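Local coordinates for protein Cel44C (Paenibacillus polymyxa, PDB 2YIH) that hydrolyses beta-1,4-linked glucan chains such as xyloglucan as an endo-glucanase, this piece being the family 44 glycoside hydrolase part of a longer protein, at residues T417-A425 with A437-H448; D33-R44 with Y386-K394. The protein carries 8 engineered substitutions. All blocks are in the same frame, centred on the assembly; numbering follows the deposited sequence.

Interaction 1 (T417-A425 with A437-H448)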
loop_
_atom_site.group_PDB
_atom_site.type_symbol
_atom_site.label_atom_id
_atom_site.label_comp_id
_atom_site.label_asym_id
_atom_site.label_seq_id
_atom_site.Cartn_x
_atom_site.Cartn_y
_atom_site.Cartn_z
ATOM N N THR A 417 4.183 -17.913 -8.952
ATOM C CA THR A 417 3.637 -16.560 -9.044
ATOM C C THR A 417 3.245 -16.187 -10.465
ATOM O O THR A 417 3.728 -16.774 -11.451
ATOM C CB THR A 417 4.644 -15.486 -8.526
ATOM O OG1 THR A 417 5.728 -15.314 -9.474
ATOM C CG2 THR A 417 5.222 -15.852 -7.159
ATOM N N PHE A 418 2.396 -15.165 -10.561
ATOM C CA PHE A 418 2.274 -14.306 -11.750
ATOM C C PHE A 418 3.634 -13.856 -12.272
ATOM O O PHE A 418 4.620 -13.735 -11.520
ATOM C CB PHE A 418 1.439 -13.062 -11.352
ATOM C CG PHE A 418 0.675 -12.423 -12.484
ATOM C CD1 PHE A 418 -0.314 -13.125 -13.173
ATOM C CD2 PHE A 418 0.807 -11.054 -12.711
ATOM C CE1 PHE A 418 -1.065 -12.488 -14.180
ATOM C CE2 PHE A 418 0.080 -10.415 -13.692
ATOM C CZ PHE A 418 -0.900 -11.117 -14.405
ATOM N N GLY A 419 3.693 -13.543 -13.560
ATOM C CA GLY A 419 4.977 -13.142 -14.137
ATOM C C GLY A 419 5.406 -11.753 -13.711
ATOM O O GLY A 419 4.557 -10.945 -13.253
ATOM N N ASP A 420 6.665 -11.418 -14.005
ATOM C CA ASP A 420 7.222 -10.115 -13.634
ATOM C C ASP A 420 7.002 -9.036 -14.676
ATOM O O ASP A 420 7.341 -7.887 -14.472
ATOM C CB ASP A 420 8.709 -10.203 -13.222
ATOM C CG ASP A 420 9.647 -10.646 -14.353
ATOM O OD1 ASP A 420 9.223 -10.747 -15.524
ATOM O OD2 ASP A 420 10.875 -10.842 -14.072
ATOM N N THR A 421 6.489 -9.441 -15.822
ATOM C CA THR A 421 6.318 -8.538 -16.950
ATOM C C THR A 421 4.848 -8.503 -17.372
ATOM O O THR A 421 4.319 -9.512 -17.830
ATOM C CB THR A 421 7.155 -9.029 -18.150
ATOM O OG1 THR A 421 8.546 -9.043 -17.776
ATOM C CG2 THR A 421 6.956 -8.056 -19.342
ATOM N N SER A 422 4.171 -7.361 -17.195
ATOM C CA SER A 422 2.795 -7.210 -17.692
ATOM C C SER A 422 2.801 -7.245 -19.207
ATOM O O SER A 422 3.700 -6.688 -19.824
ATOM C CB SER A 422 2.176 -5.878 -17.239
ATOM O OG SER A 422 0.886 -5.672 -17.800
ATOM N N VAL A 423 1.792 -7.869 -19.804
ATOM C CA VAL A 423 1.609 -7.739 -21.257
ATOM C C VAL A 423 0.147 -7.449 -21.567
ATOM O O VAL A 423 -0.731 -7.605 -20.711
ATOM C CB VAL A 423 2.087 -9.013 -22.018
ATOM C CG1 VAL A 423 3.550 -9.357 -21.681
ATOM C CG2 VAL A 423 1.142 -10.218 -21.779
ATOM N N SER A 424 -0.127 -6.973 -22.781
ATOM C CA SER A 424 -1.462 -6.502 -23.118
ATOM C C SER A 424 -2.512 -7.617 -23.011
ATOM O O SER A 424 -2.357 -8.710 -23.573
ATOM C CB SER A 424 -1.435 -5.905 -24.530
ATOM O OG SER A 424 -2.728 -5.589 -25.012
ATOM N N ALA A 425 -3.590 -7.314 -22.289
ATOM C CA ALA A 425 -4.752 -8.199 -22.225
ATOM C C ALA A 425 -5.992 -7.316 -22.300
ATOM O O ALA A 425 -6.153 -6.412 -21.500
ATOM C CB ALA A 425 -4.745 -9.005 -20.923
ATOM N N ALA A 437 -2.519 -10.122 -17.813
ATOM C CA ALA A 437 -1.620 -11.111 -18.380
ATOM C C ALA A 437 -0.182 -10.776 -18.061
ATOM O O ALA A 437 0.169 -9.616 -17.877
ATOM C CB ALA A 437 -1.807 -11.190 -19.936
ATOM N N SER A 438 0.662 -11.798 -18.026
ATOM C CA SER A 438 2.084 -11.555 -17.747
ATOM C C SER A 438 2.932 -12.700 -18.257
ATOM O O SER A 438 2.435 -13.815 -18.420
ATOM C CB SER A 438 2.323 -11.394 -16.233
ATOM O OG SER A 438 1.919 -12.558 -15.539
ATOM N N VAL A 439 4.213 -12.398 -18.497
ATOM C CA VAL A 439 5.254 -13.404 -18.698
ATOM C C VAL A 439 6.439 -13.076 -17.770
ATOM O O VAL A 439 6.446 -12.024 -17.134
ATOM C CB VAL A 439 5.740 -13.408 -20.158
ATOM C CG1 VAL A 439 4.580 -13.785 -21.092
ATOM C CG2 VAL A 439 6.367 -12.046 -20.540
ATOM N N THR A 440 7.478 -13.905 -17.764
ATOM C CA THR A 440 8.700 -13.567 -17.014
ATOM C C THR A 440 9.892 -13.570 -17.966
ATOM O O THR A 440 10.007 -14.475 -18.789
ATOM C CB THR A 440 8.926 -14.522 -15.799
ATOM O OG1 THR A 440 7.988 -14.199 -14.763
ATOM C CG2 THR A 440 10.355 -14.369 -15.214
ATOM N N ASN A 441 10.740 -12.539 -17.888
ATOM C CA ASN A 441 11.978 -12.478 -18.700
ATOM C C ASN A 441 11.648 -12.716 -20.177
ATOM O O ASN A 441 12.354 -13.453 -20.871
ATOM C CB ASN A 441 13.009 -13.521 -18.223
ATOM C CG ASN A 441 14.417 -13.276 -18.810
ATOM O OD1 ASN A 441 14.762 -12.142 -19.164
ATOM N ND2 ASN A 441 15.249 -14.319 -18.850
ATOM N N ALA A 442 10.544 -12.115 -20.627
ATOM C CA ALA A 442 10.081 -12.203 -22.028
ATOM C C ALA A 442 9.800 -13.636 -22.466
ATOM O O ALA A 442 10.018 -13.993 -23.625
ATOM C CB ALA A 442 11.071 -11.494 -22.993
ATOM N N SER A 443 9.366 -14.476 -21.527
ATOM C CA SER A 443 9.232 -15.902 -21.811
ATOM C C SER A 443 8.380 -16.132 -23.055
ATOM O O SER A 443 7.333 -15.487 -23.264
ATOM C CB SER A 443 8.622 -16.666 -20.624
ATOM O OG SER A 443 8.361 -18.031 -20.967
ATOM N N ASP A 444 8.851 -17.036 -23.905
ATOM C CA ASP A 444 7.960 -17.621 -24.892
ATOM C C ASP A 444 7.606 -19.069 -24.501
ATOM O O ASP A 444 7.019 -19.792 -25.316
ATOM C CB ASP A 444 8.539 -17.510 -26.324
ATOM C CG ASP A 444 9.852 -18.274 -26.500
ATOM O OD1 ASP A 444 10.260 -19.020 -25.587
ATOM O OD2 ASP A 444 10.486 -18.130 -27.576
ATOM N N LYS A 445 7.925 -19.467 -23.255
ATOM C CA LYS A 445 7.594 -20.820 -22.742
ATOM C C LYS A 445 6.309 -20.832 -21.886
ATOM O O LYS A 445 5.523 -21.760 -21.974
ATOM C CB LYS A 445 8.754 -21.440 -21.945
ATOM N N GLU A 446 6.078 -19.783 -21.104
ATOM C CA GLU A 446 4.991 -19.826 -20.122
ATOM C C GLU A 446 4.230 -18.502 -20.147
ATOM O O GLU A 446 4.855 -17.451 -20.217
ATOM C CB GLU A 446 5.615 -20.071 -18.757
ATOM C CG GLU A 446 4.679 -20.213 -17.631
ATOM C CD GLU A 446 5.404 -20.648 -16.356
ATOM O OE1 GLU A 446 5.731 -21.858 -16.236
ATOM O OE2 GLU A 446 5.666 -19.770 -15.492
ATOM N N LEU A 447 2.896 -18.547 -20.112
ATOM C CA LEU A 447 2.082 -17.323 -20.117
ATOM C C LEU A 447 1.056 -17.389 -18.981
ATOM O O LEU A 447 0.378 -18.393 -18.821
ATOM C CB LEU A 447 1.376 -17.110 -21.483
ATOM C CG LEU A 447 0.235 -16.092 -21.616
ATOM C CD1 LEU A 447 0.795 -14.661 -21.415
ATOM C CD2 LEU A 447 -0.414 -16.173 -22.998
ATOM N N HIS A 448 0.931 -16.302 -18.216
ATOM C CA HIS A 448 0.076 -16.282 -17.022
ATOM C C HIS A 448 -1.107 -15.373 -17.307
ATOM O O HIS A 448 -0.923 -14.212 -17.721
ATOM C CB HIS A 448 0.876 -15.731 -15.842
ATOM C CG HIS A 448 1.833 -16.718 -15.256
ATOM N ND1 HIS A 448 3.128 -16.876 -15.710
ATOM C CD2 HIS A 448 1.678 -17.590 -14.235
ATOM C CE1 HIS A 448 3.708 -17.845 -15.028
ATOM N NE2 HIS A 448 2.847 -18.299 -14.132
HETATM O O HOH W 1 10.393 -9.295 -19.669
HETATM O O HOH W 2 -0.668 -7.417 -16.394
HETATM O O HOH W 3 -2.392 -7.369 -18.557
#
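S438 lies over one face of the F418 ring, making a CH-pi contact with S438 CB 3.7 Å from the ring centroid, while S438 OG sits 3.0 Å above the plane at its centre. The serine OG is tucked between its own backbone N and carbonyl carbon (chi1 60°), and from there it also accepts G419 N at 2.8 Å, with an N-H...O angle of 141°, a bent bond. Y408 meets the F418 ring edge-to-face.

Backbone bonds carry the strand pairing. T421 N donates to V439 O at 2.9 Å, and V439 N returns a bond to T421 O. This is the hairpin of strands 421-427 and 433-439 within the large, mostly antiparallel sheet, with D420 and T421 both facing V439 as a classic beta bulge. A type I' turn, T440 to S443, then leads into strand 446-453, where S438 and H448 pair through their backbones. A CB on G419 would run into V439 O, so the position just before the bulge suits glycine.

Side-chain polar bonds lock the bulge: T440 OG1 accepts D420 N at 3.2 Å, and T421 OG1 donates to D420 OD1 at 2.9 Å from above the carboxylate plane. N441 N adds a weak bond to the same OD1. One water bridges S422 OG and A437 O; another links V423 O to A437 N.

Apolar contacts gather on the T421 and V423 side of the hairpin. V423 CG2 rests on A437 CB at 3.6 Å, its CG1 branch reaches V439 CG2, and A425 CB meets A437 CB at 3.8 Å.

Interaction 2 (D33-R44 with Y386-K394); sequences DLAGDENMAARR and YMANYWKLK. With EDO (1,2-ethanediol), chain O.
L34 slides past K392, its CD2 methyl lying 3.7 Å from K392 CG and close to CD, while the same methyl comes up at the edge of the Y390 ring, 4.0 Å from CE2. Farther along, A42 CB faces M387 CG at 4.4 Å, and R44 CB packs on N389 CG at 3.9 Å. The R44 guanidinium turns an edge to W391 CZ3, but its NH1 is bonded to N31 OD1. K392 is bent at its third torsion (chi3 77°), carrying NZ to a water that bridges 2.8 Å to NZ and on to D33 O; G396 O takes a further bond from NZ, and a bound 1,2-ethanediol a weak one. With an alanine here, that water and G396 O would probably lose their ammonium partner, and L34 CD2 the chain it lies along.

Behind this shell, R43 grips D33 side-on: NE to OD1 at 2.9 Å and NH2 to OD2, each on a syn lone pair and close to the guanidinium plane. E38 ties down the turn by accepting A35 N and G36 N. Strands 42-45 and 387-390 belong to the closed eight-stranded parallel TIM barrel, with strand 29-30 between them. No direct hydrogen bond joins the two segments, so they meet by apolar fit and one bridging water, while R44 NH1 turns to N31 and K392 NZ to G396 and that water.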
loop_
_atom_site.group_PDB
_atom_site.type_symbol
_atom_site.label_atom_id
_atom_site.label_comp_id
_atom_site.label_asym_id
_atom_site.label_seq_id
_atom_site.Cartn_x
_atom_site.Cartn_y
_atom_site.Cartn_z
ATOM N N ASP A 33 0.507 -8.548 8.724
ATOM C CA ASP A 33 0.628 -9.856 8.094
ATOM C C ASP A 33 -0.713 -10.585 8.067
ATOM O O ASP A 33 -1.495 -10.487 9.015
ATOM C CB ASP A 33 1.687 -10.708 8.805
ATOM C CG ASP A 33 3.063 -10.086 8.720
ATOM O OD1 ASP A 33 3.432 -9.623 7.620
ATOM O OD2 ASP A 33 3.773 -10.133 9.731
ATOM N N LEU A 34 -0.987 -11.310 6.988
ATOM C CA LEU A 34 -2.252 -12.067 6.860
ATOM C C LEU A 34 -2.044 -13.526 7.289
ATOM O O LEU A 34 -1.506 -13.771 8.380
ATOM C CB LEU A 34 -2.838 -11.915 5.437
ATOM C CG LEU A 34 -3.102 -10.451 5.034
ATOM C CD1 LEU A 34 -3.632 -10.327 3.582
ATOM C CD2 LEU A 34 -4.104 -9.786 5.984
ATOM N N ALA A 35 -2.389 -14.493 6.441
ATOM C CA ALA A 35 -2.256 -15.900 6.853
ATOM C C ALA A 35 -0.818 -16.368 6.925
ATOM O O ALA A 35 -0.469 -17.200 7.788
ATOM C CB ALA A 35 -3.070 -16.809 5.941
ATOM N N GLY A 36 0.034 -15.779 6.096
ATOM C CA GLY A 36 1.456 -16.101 6.125
ATOM C C GLY A 36 1.910 -16.895 4.925
ATOM O O GLY A 36 3.106 -17.153 4.766
ATOM N N ASP A 37 0.972 -17.308 4.079
ATOM C CA ASP A 37 1.334 -18.031 2.876
ATOM C C ASP A 37 0.967 -17.258 1.610
ATOM O O ASP A 37 0.789 -17.825 0.519
ATOM C CB ASP A 37 0.769 -19.450 2.873
ATOM C CG ASP A 37 -0.744 -19.498 2.969
ATOM O OD1 ASP A 37 -1.430 -18.475 3.184
ATOM O OD2 ASP A 37 -1.274 -20.606 2.767
ATOM N N GLU A 38 0.925 -15.931 1.730
ATOM C CA GLU A 38 0.580 -15.114 0.569
ATOM C C GLU A 38 1.817 -14.819 -0.275
ATOM O O GLU A 38 1.688 -14.222 -1.341
ATOM C CB GLU A 38 -0.015 -13.778 1.048
ATOM C CG GLU A 38 -1.439 -13.848 1.685
ATOM C CD GLU A 38 -1.426 -14.248 3.132
ATOM O OE1 GLU A 38 -0.349 -14.230 3.780
ATOM O OE2 GLU A 38 -2.495 -14.611 3.613
ATOM N N ASN A 39 3.009 -15.120 0.252
ATOM C CA ASN A 39 4.279 -14.835 -0.467
ATOM C C ASN A 39 4.388 -13.352 -0.878
ATOM O O ASN A 39 4.543 -13.003 -2.057
ATOM C CB ASN A 39 4.391 -15.764 -1.685
ATOM C CG ASN A 39 5.748 -15.657 -2.387
ATOM O OD1 ASN A 39 6.771 -15.366 -1.746
ATOM N ND2 ASN A 39 5.753 -15.860 -3.706
ATOM N N MET A 40 4.148 -12.484 0.102
ATOM C CA MET A 40 4.292 -11.039 -0.059
ATOM C C MET A 40 5.739 -10.700 -0.434
ATOM O O MET A 40 6.651 -11.417 -0.054
ATOM C CB MET A 40 3.961 -10.346 1.282
ATOM C CG MET A 40 2.487 -10.509 1.675
ATOM S SD MET A 40 1.389 -9.486 0.658
ATOM C CE MET A 40 -0.181 -10.008 1.371
ATOM N N ALA A 41 5.929 -9.563 -1.100
ATOM C CA ALA A 41 7.266 -9.024 -1.397
ATOM C C ALA A 41 7.580 -7.747 -0.624
ATOM O O ALA A 41 8.717 -7.255 -0.645
ATOM C CB ALA A 41 7.449 -8.789 -2.984
ATOM N N ALA A 42 6.579 -7.199 0.060
ATOM C CA ALA A 42 6.798 -5.931 0.772
ATOM C C ALA A 42 5.971 -5.892 2.053
ATOM O O ALA A 42 4.819 -6.278 2.057
ATOM C CB ALA A 42 6.427 -4.718 -0.133
ATOM N N ARG A 43 6.577 -5.404 3.130
ATOM C CA ARG A 43 5.876 -5.249 4.415
ATOM C C ARG A 43 6.063 -3.831 4.916
ATOM O O ARG A 43 7.164 -3.282 4.796
ATOM C CB ARG A 43 6.428 -6.280 5.431
ATOM C CG ARG A 43 6.089 -7.713 4.978
ATOM C CD ARG A 43 6.715 -8.788 5.890
ATOM N NE ARG A 43 6.145 -8.804 7.245
ATOM C CZ ARG A 43 6.837 -8.532 8.347
ATOM N NH1 ARG A 43 8.077 -8.056 8.265
ATOM N NH2 ARG A 43 6.278 -8.693 9.530
ATOM N N ARG A 44 5.021 -3.241 5.517
ATOM C CA ARG A 44 5.090 -1.867 6.025
ATOM C C ARG A 44 4.802 -1.894 7.515
ATOM O O ARG A 44 3.858 -2.548 7.950
ATOM C CB ARG A 44 4.017 -1.013 5.352
ATOM C CG ARG A 44 3.823 0.395 5.983
ATOM C CD ARG A 44 2.960 1.211 5.040
ATOM N NE ARG A 44 2.724 2.586 5.531
ATOM C CZ ARG A 44 1.637 2.978 6.188
ATOM N NH1 ARG A 44 0.745 2.085 6.645
ATOM N NH2 ARG A 44 1.477 4.286 6.467
ATOM N N TYR A 386 4.755 1.595 -7.671
ATOM C CA TYR A 386 5.951 0.966 -7.143
ATOM C C TYR A 386 5.671 0.009 -5.976
ATOM O O TYR A 386 6.299 -1.042 -5.857
ATOM C CB TYR A 386 6.896 2.081 -6.667
ATOM C CG TYR A 386 8.165 1.628 -5.978
ATOM C CD1 TYR A 386 9.085 0.814 -6.635
ATOM C CD2 TYR A 386 8.512 2.132 -4.726
ATOM C CE1 TYR A 386 10.283 0.418 -6.023
ATOM C CE2 TYR A 386 9.710 1.771 -4.101
ATOM C CZ TYR A 386 10.611 0.943 -4.764
ATOM O OH TYR A 386 11.804 0.606 -4.146
ATOM N N MET A 387 4.752 0.383 -5.101
ATOM C CA MET A 387 4.562 -0.371 -3.864
ATOM C C MET A 387 3.123 -0.162 -3.413
ATOM O O MET A 387 2.544 0.940 -3.599
ATOM C CB MET A 387 5.556 0.078 -2.778
ATOM C CG MET A 387 5.428 -0.682 -1.442
ATOM S SD MET A 387 6.789 -0.151 -0.361
ATOM C CE MET A 387 8.232 -0.811 -1.190
ATOM N N ALA A 388 2.517 -1.216 -2.854
ATOM C CA ALA A 388 1.139 -1.086 -2.363
ATOM C C ALA A 388 0.978 -2.033 -1.203
ATOM O O ALA A 388 1.430 -3.167 -1.283
ATOM C CB ALA A 388 0.092 -1.442 -3.466
ATOM N N ASN A 389 0.296 -1.577 -0.151
ATOM C CA ASN A 389 0.210 -2.333 1.117
ATOM C C ASN A 389 -1.252 -2.352 1.611
ATOM O O ASN A 389 -1.826 -1.320 1.967
ATOM C CB ASN A 389 1.144 -1.710 2.198
ATOM C CG ASN A 389 2.578 -1.634 1.747
ATOM O OD1 ASN A 389 3.426 -2.527 2.066
ATOM N ND2 ASN A 389 2.887 -0.604 0.999
ATOM N N TYR A 390 -1.873 -3.519 1.515
ATOM C CA TYR A 390 -3.225 -3.720 2.054
ATOM C C TYR A 390 -3.272 -3.371 3.558
ATOM O O TYR A 390 -2.274 -3.543 4.285
ATOM C CB TYR A 390 -3.576 -5.193 1.859
ATOM C CG TYR A 390 -4.854 -5.606 2.491
ATOM C CD1 TYR A 390 -6.065 -5.173 1.977
ATOM C CD2 TYR A 390 -4.850 -6.399 3.650
ATOM C CE1 TYR A 390 -7.269 -5.545 2.568
ATOM C CE2 TYR A 390 -6.057 -6.833 4.230
ATOM C CZ TYR A 390 -7.255 -6.350 3.695
ATOM O OH TYR A 390 -8.452 -6.723 4.248
ATOM N N TRP A 391 -4.404 -2.812 3.980
ATOM C CA TRP A 391 -4.648 -2.578 5.414
ATOM C C TRP A 391 -5.900 -3.361 5.864
ATOM O O TRP A 391 -6.962 -3.245 5.264
ATOM C CB TRP A 391 -4.856 -1.069 5.653
ATOM C CG TRP A 391 -5.134 -0.797 7.080
ATOM C CD1 TRP A 391 -6.365 -0.823 7.699
ATOM C CD2 TRP A 391 -4.174 -0.492 8.092
ATOM N NE1 TRP A 391 -6.211 -0.565 9.052
ATOM C CE2 TRP A 391 -4.876 -0.365 9.318
ATOM C CE3 TRP A 391 -2.789 -0.329 8.088
ATOM C CZ2 TRP A 391 -4.224 -0.047 10.529
ATOM C CZ3 TRP A 391 -2.135 -0.016 9.300
ATOM C CH2 TRP A 391 -2.852 0.078 10.500
ATOM N N LYS A 392 -5.791 -4.116 6.957
ATOM C CA LYS A 392 -6.952 -4.838 7.483
ATOM C C LYS A 392 -7.951 -3.891 8.198
ATOM O O LYS A 392 -7.695 -3.462 9.336
ATOM C CB LYS A 392 -6.489 -5.889 8.493
ATOM C CG LYS A 392 -5.591 -7.000 7.927
ATOM C CD LYS A 392 -5.217 -7.971 9.087
ATOM C CE LYS A 392 -6.386 -8.910 9.428
ATOM N NZ LYS A 392 -5.990 -9.890 10.540
ATOM N N LEU A 393 -9.097 -3.648 7.561
ATOM C CA LEU A 393 -10.178 -2.889 8.194
ATOM C C LEU A 393 -11.001 -3.776 9.126
ATOM O O LEU A 393 -11.728 -3.263 9.987
ATOM C CB LEU A 393 -11.096 -2.258 7.147
ATOM C CG LEU A 393 -10.410 -1.222 6.256
ATOM C CD1 LEU A 393 -11.384 -0.816 5.133
ATOM C CD2 LEU A 393 -9.925 -0.004 7.048
ATOM N N LYS A 394 -10.883 -5.093 8.953
ATOM C CA LYS A 394 -11.578 -6.053 9.819
ATOM C C LYS A 394 -10.538 -6.942 10.451
ATOM O O LYS A 394 -9.628 -7.434 9.769
ATOM C CB LYS A 394 -12.543 -6.935 9.010
ATOM C CG LYS A 394 -13.629 -7.542 9.853
ATOM C CD LYS A 394 -13.915 -8.962 9.438
ATOM C CE LYS A 394 -14.643 -9.676 10.550
ATOM N NZ LYS A 394 -14.015 -9.372 11.860
HETATM C C1 EDO O . -5.569 -11.186 14.986
HETATM O O1 EDO O . -6.518 -12.246 15.101
HETATM C C2 EDO O . -5.765 -10.504 13.641
HETATM O O2 EDO O . -6.672 -9.410 13.815
HETATM O O HOH W 4 -3.866 -11.567 9.992
#

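Following the chain from the N terminus, strand 9-22 is laid down first in the large sheet, and the chain then enters the barrel. Interaction 2 closes a loop of 341 residues, bringing the second barrel strand near the eighth, with five barrel strands in between along the chain. Helix 399-409 follows, and the chain returns to the sheet, where interaction 1 closes a short loop of 11 residues, pairing strand 421-427 with 433-439; on its other side 421-427 borders strand 9-22. The two are in series, neither enclosing nor crossing the other. Their centres lie about 23 Å apart, yet their margins meet where T417 CG2 packs 3.5 Å from N39 ND2, joining the barrel's 33-44 segment to the sheet domain.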